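Local coordinates for protein AvrRxo1-ORF2 (Xanthomonas oryzae pv. oryzicola, PDB 4Z8Q) that probably acts as the antitoxin-like chaperone of the effector AvrRxo1-ORF1, which it binds in a four-chain assembly, at residues K40-L45 and M73-Y78. Numbering follows the deposited sequence.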
ATOM      1  N   LYS B  40     -19.260  -9.663  15.005  1.00 31.91           N
ATOM      2  CA  LYS B  40     -18.932  -8.442  15.728  1.00 33.37           C
ATOM      3  C   LYS B  40     -20.214  -7.675  15.988  1.00 29.22           C
ATOM      4  O   LYS B  40     -21.077  -7.575  15.107  1.00 32.87           O
ATOM      5  CB  LYS B  40     -17.943  -7.605  14.904  1.00 30.55           C
ATOM      6  CG  LYS B  40     -17.769  -6.143  15.309  1.00 31.74           C
ATOM      7  CD  LYS B  40     -16.551  -5.588  14.550  1.00 29.02           C
ATOM      8  CE  LYS B  40     -16.394  -4.090  14.731  1.00 27.55           C
ATOM      9  NZ  LYS B  40     -14.948  -3.725  14.836  1.00 28.62           N
ATOM     10  N   GLU B  41     -20.353  -7.147  17.200  1.00 35.25           N
ATOM     11  CA  GLU B  41     -21.585  -6.472  17.603  1.00 35.63           C
ATOM     12  C   GLU B  41     -21.890  -5.313  16.666  1.00 38.59           C
ATOM     13  O   GLU B  41     -20.981  -4.580  16.267  1.00 36.54           O
ATOM     14  CB  GLU B  41     -21.465  -5.979  19.048  1.00 38.90           C
ATOM     15  CG  GLU B  41     -22.627  -5.120  19.508  1.00 40.94           C
ATOM     16  CD  GLU B  41     -22.465  -4.637  20.932  1.00 44.17           C
ATOM     17  OE1 GLU B  41     -21.454  -5.005  21.583  1.00 42.23           O
ATOM     18  OE2 GLU B  41     -23.358  -3.895  21.401  1.00 42.66           O
ATOM     19  N   ARG B  42     -23.157  -5.168  16.281  1.00 32.56           N
ATOM     20  CA  ARG B  42     -23.567  -4.090  15.393  1.00 36.67           C
ATOM     21  C   ARG B  42     -23.291  -2.746  16.054  1.00 42.43           C
ATOM     22  O   ARG B  42     -23.581  -2.556  17.238  1.00 38.51           O
ATOM     23  CB  ARG B  42     -25.061  -4.197  15.055  1.00 41.76           C
ATOM     24  CG  ARG B  42     -25.615  -2.993  14.284  1.00 46.26           C
ATOM     25  CD  ARG B  42     -27.145  -3.032  14.117  1.00 51.36           C
ATOM     26  NE  ARG B  42     -27.873  -2.521  15.283  1.00 53.93           N
ATOM     27  CZ  ARG B  42     -28.416  -1.306  15.368  1.00 56.41           C
ATOM     28  NH1 ARG B  42     -28.327  -0.454  14.353  1.00 59.47           N
ATOM     29  NH2 ARG B  42     -29.056  -0.939  16.474  1.00 56.39           N
ATOM     30  N   PHE B  43     -22.728  -1.813  15.295  1.00 36.29           N
ATOM     31  CA  PHE B  43     -22.483  -0.482  15.831  1.00 39.23           C
ATOM     32  C   PHE B  43     -23.780   0.263  16.105  1.00 43.11           C
ATOM     33  O   PHE B  43     -24.648   0.365  15.231  1.00 43.48           O
ATOM     34  CB  PHE B  43     -21.624   0.361  14.896  1.00 37.39           C
ATOM     35  CG  PHE B  43     -21.283   1.710  15.467  1.00 37.03           C
ATOM     36  CD1 PHE B  43     -20.283   1.835  16.421  1.00 35.64           C
ATOM     37  CD2 PHE B  43     -21.978   2.845  15.073  1.00 39.50           C
ATOM     38  CE1 PHE B  43     -19.969   3.071  16.961  1.00 40.07           C
ATOM     39  CE2 PHE B  43     -21.671   4.086  15.610  1.00 38.36           C
ATOM     40  CZ  PHE B  43     -20.664   4.199  16.554  1.00 37.57           C
ATOM     41  N   ASP B  44     -23.879   0.807  17.317  1.00 41.98           N
ATOM     42  CA  ASP B  44     -25.023   1.608  17.732  1.00 49.94           C
ATOM     43  C   ASP B  44     -24.580   2.875  18.488  1.00 44.55           C
ATOM     44  O   ASP B  44     -24.194   2.808  19.656  1.00 44.68           O
ATOM     45  CB  ASP B  44     -25.958   0.759  18.594  1.00 52.63           C
ATOM     46  CG  ASP B  44     -27.312   1.404  18.795  1.00 56.34           C
ATOM     47  OD1 ASP B  44     -27.588   2.445  18.151  1.00 51.94           O
ATOM     48  OD2 ASP B  44     -28.105   0.853  19.588  1.00 56.06           O
ATOM     49  N   LEU B  45     -24.638   4.019  17.807  1.00 47.93           N
ATOM     50  CA  LEU B  45     -24.190   5.290  18.379  1.00 50.35           C
ATOM     51  C   LEU B  45     -24.881   5.591  19.703  1.00 55.67           C
ATOM     52  O   LEU B  45     -24.218   5.825  20.719  1.00 55.55           O
ATOM     53  CB  LEU B  45     -24.440   6.439  17.398  1.00 48.75           C
ATOM     54  CG  LEU B  45     -24.007   7.827  17.884  1.00 59.33           C
ATOM     55  CD1 LEU B  45     -22.512   7.868  18.155  1.00 52.88           C
ATOM     56  CD2 LEU B  45     -24.378   8.906  16.883  1.00 56.74           C
HETATM   57  N   MSE B  73     -14.646   4.275  12.566  1.00 27.74           N
HETATM   58  CA  MSE B  73     -13.491   3.903  13.374  1.00 23.75           C
HETATM   59  C   MSE B  73     -13.674   2.498  13.950  1.00 22.77           C
HETATM   60  O   MSE B  73     -12.763   1.677  13.931  1.00 20.27           O
HETATM   61  CB  MSE B  73     -13.306   4.923  14.492  1.00 23.73           C
HETATM   62  CG  MSE B  73     -12.141   4.642  15.388  1.00 28.03           C
HETATM   63 SE   MSE B  73     -12.147   5.895  16.916  1.00 39.77          SE
HETATM   64  CE  MSE B  73     -12.462   7.456  15.855  1.00 29.62           C
ATOM     65  N   TYR B  74     -14.878   2.224  14.444  1.00 27.65           N
ATOM     66  CA  TYR B  74     -15.232   0.921  15.015  1.00 24.22           C
ATOM     67  C   TYR B  74     -14.993  -0.229  14.025  1.00 22.11           C
ATOM     68  O   TYR B  74     -14.413  -1.266  14.378  1.00 20.27           O
ATOM     69  CB  TYR B  74     -16.708   0.965  15.470  1.00 28.07           C
ATOM     70  CG  TYR B  74     -17.277  -0.315  16.070  1.00 25.09           C
ATOM     71  CD1 TYR B  74     -16.775  -0.837  17.257  1.00 29.16           C
ATOM     72  CD2 TYR B  74     -18.328  -0.986  15.451  1.00 29.50           C
ATOM     73  CE1 TYR B  74     -17.292  -2.004  17.809  1.00 30.97           C
ATOM     74  CE2 TYR B  74     -18.860  -2.150  15.995  1.00 28.32           C
ATOM     75  CZ  TYR B  74     -18.334  -2.649  17.175  1.00 34.79           C
ATOM     76  OH  TYR B  74     -18.842  -3.801  17.718  1.00 31.64           O
ATOM     77  N   TYR B  75     -15.438  -0.054  12.784  1.00 21.38           N
ATOM     78  CA  TYR B  75     -15.347  -1.133  11.804  1.00 22.54           C
ATOM     79  C   TYR B  75     -14.026  -1.165  11.057  1.00 22.29           C
ATOM     80  O   TYR B  75     -13.470  -2.238  10.811  1.00 18.76           O
ATOM     81  CB  TYR B  75     -16.485  -1.035  10.778  1.00 21.01           C
ATOM     82  CG  TYR B  75     -17.820  -1.484  11.327  1.00 27.03           C
ATOM     83  CD1 TYR B  75     -18.006  -2.793  11.759  1.00 29.66           C
ATOM     84  CD2 TYR B  75     -18.892  -0.602  11.413  1.00 31.47           C
ATOM     85  CE1 TYR B  75     -19.227  -3.217  12.287  1.00 28.25           C
ATOM     86  CE2 TYR B  75     -20.122  -1.014  11.925  1.00 32.74           C
ATOM     87  CZ  TYR B  75     -20.278  -2.328  12.353  1.00 32.26           C
ATOM     88  OH  TYR B  75     -21.486  -2.750  12.853  1.00 30.00           O
ATOM     89  N   VAL B  76     -13.554   0.017  10.668  1.00 21.69           N
ATOM     90  CA  VAL B  76     -12.428   0.101   9.755  1.00 22.27           C
ATOM     91  C   VAL B  76     -11.110   0.089  10.508  1.00 21.80           C
ATOM     92  O   VAL B  76     -10.213  -0.662  10.148  1.00 20.40           O
ATOM     93  CB  VAL B  76     -12.548   1.328   8.829  1.00 20.74           C
ATOM     94  CG1 VAL B  76     -11.337   1.455   7.961  1.00 24.33           C
ATOM     95  CG2 VAL B  76     -13.782   1.204   7.944  1.00 23.38           C
ATOM     96  N   GLU B  77     -11.012   0.870  11.588  1.00 22.31           N
ATOM     97  CA  GLU B  77      -9.770   0.966  12.364  1.00 23.35           C
ATOM     98  C   GLU B  77      -9.613  -0.085  13.462  1.00 25.89           C
ATOM     99  O   GLU B  77      -8.493  -0.391  13.872  1.00 23.60           O
ATOM    100  CB  GLU B  77      -9.632   2.351  13.015  1.00 22.60           C
ATOM    101  CG  GLU B  77      -9.509   3.527  12.056  1.00 20.07           C
ATOM    102  CD  GLU B  77      -9.249   4.821  12.804  1.00 21.25           C
ATOM    103  OE1 GLU B  77      -9.991   5.810  12.606  1.00 21.19           O
ATOM    104  OE2 GLU B  77      -8.297   4.844  13.613  1.00 21.66           O
ATOM    105  N   TYR B  78     -10.715  -0.623  13.971  1.00 24.66           N
ATOM    106  CA  TYR B  78     -10.592  -1.622  15.037  1.00 28.18           C
ATOM    107  C   TYR B  78     -11.373  -2.900  14.730  1.00 32.01           C
ATOM    108  O   TYR B  78     -12.245  -3.315  15.517  1.00 33.11           O
ATOM    109  CB  TYR B  78     -10.984  -1.029  16.408  1.00 29.25           C
ATOM    110  CG  TYR B  78     -10.107   0.147  16.820  1.00 26.12           C
ATOM    111  CD1 TYR B  78      -8.884  -0.055  17.448  1.00 30.93           C
ATOM    112  CD2 TYR B  78     -10.497   1.452  16.558  1.00 25.58           C
ATOM    113  CE1 TYR B  78      -8.065   1.025  17.811  1.00 30.02           C
ATOM    114  CE2 TYR B  78      -9.694   2.533  16.920  1.00 28.55           C
ATOM    115  CZ  TYR B  78      -8.482   2.309  17.542  1.00 30.96           C
ATOM    116  OH  TYR B  78      -7.690   3.379  17.887  1.00 33.12           O
TER
HETATM  117  O   HOH W   1     -14.865  -4.361  11.656  1.00 24.70           O
HETATM  118  O   HOH W   2     -21.273  -5.663  12.888  1.00 37.16           O
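Lys40 lies over one face of the Tyr74 ring, and the two side chains run past each other in opposite directions. Lys40 CE sits 3.5 Å from the centroid of the Tyr74 ring in a CH-pi contact, while NZ makes a cation-pi contact with the same face, 5° off the ring normal. With CG anti to the backbone N the chain runs nearly straight along the tyrosine and bends just at its end, which lets Lys40 NZ donate a hydrogen bond to Tyr74 O at 2.6 Å. The ammonium approaches from above that carbonyl's plane; Val81 O also accepts a hydrogen bond from it, and water 1 bridges it, weakly on the lysine side, to Tyr75 O. The carbonyls gathered round this buried charge probably help to stabilise it.

At the far end of the ring, Tyr74 OH donates to Glu41 O over 2.7 Å, and this carbonyl oxygen lies near the ring plane, at its edge. Tyr75 reaches the loop two residues further on. Tyr75 OH accepts the backbone N-H of Phe43 N at 2.9 Å, with a fairly straight N-H...O angle of 160°, and is tied through water 2 to Lys40 O. Phe43 packs against both tyrosines: CB on Tyr75 CE2, and Phe43 CD1 within 3.6 Å of Tyr74 CD2, the two rings inclined at 42°.

Phe87 and Leu84 of helix 84-95 also pack on Tyr74, whereas Tyr75 meets Leu28, Leu32 and Ala35 of helix 6-38. Two adjacent tyrosines thus hold Glu41 O and Phe43 N, on either side of Arg42 in the sequence, and the loop leaving the long helix 6-38 is thereby packed on the C-terminal end of helix 63-77 in this all-helical fold.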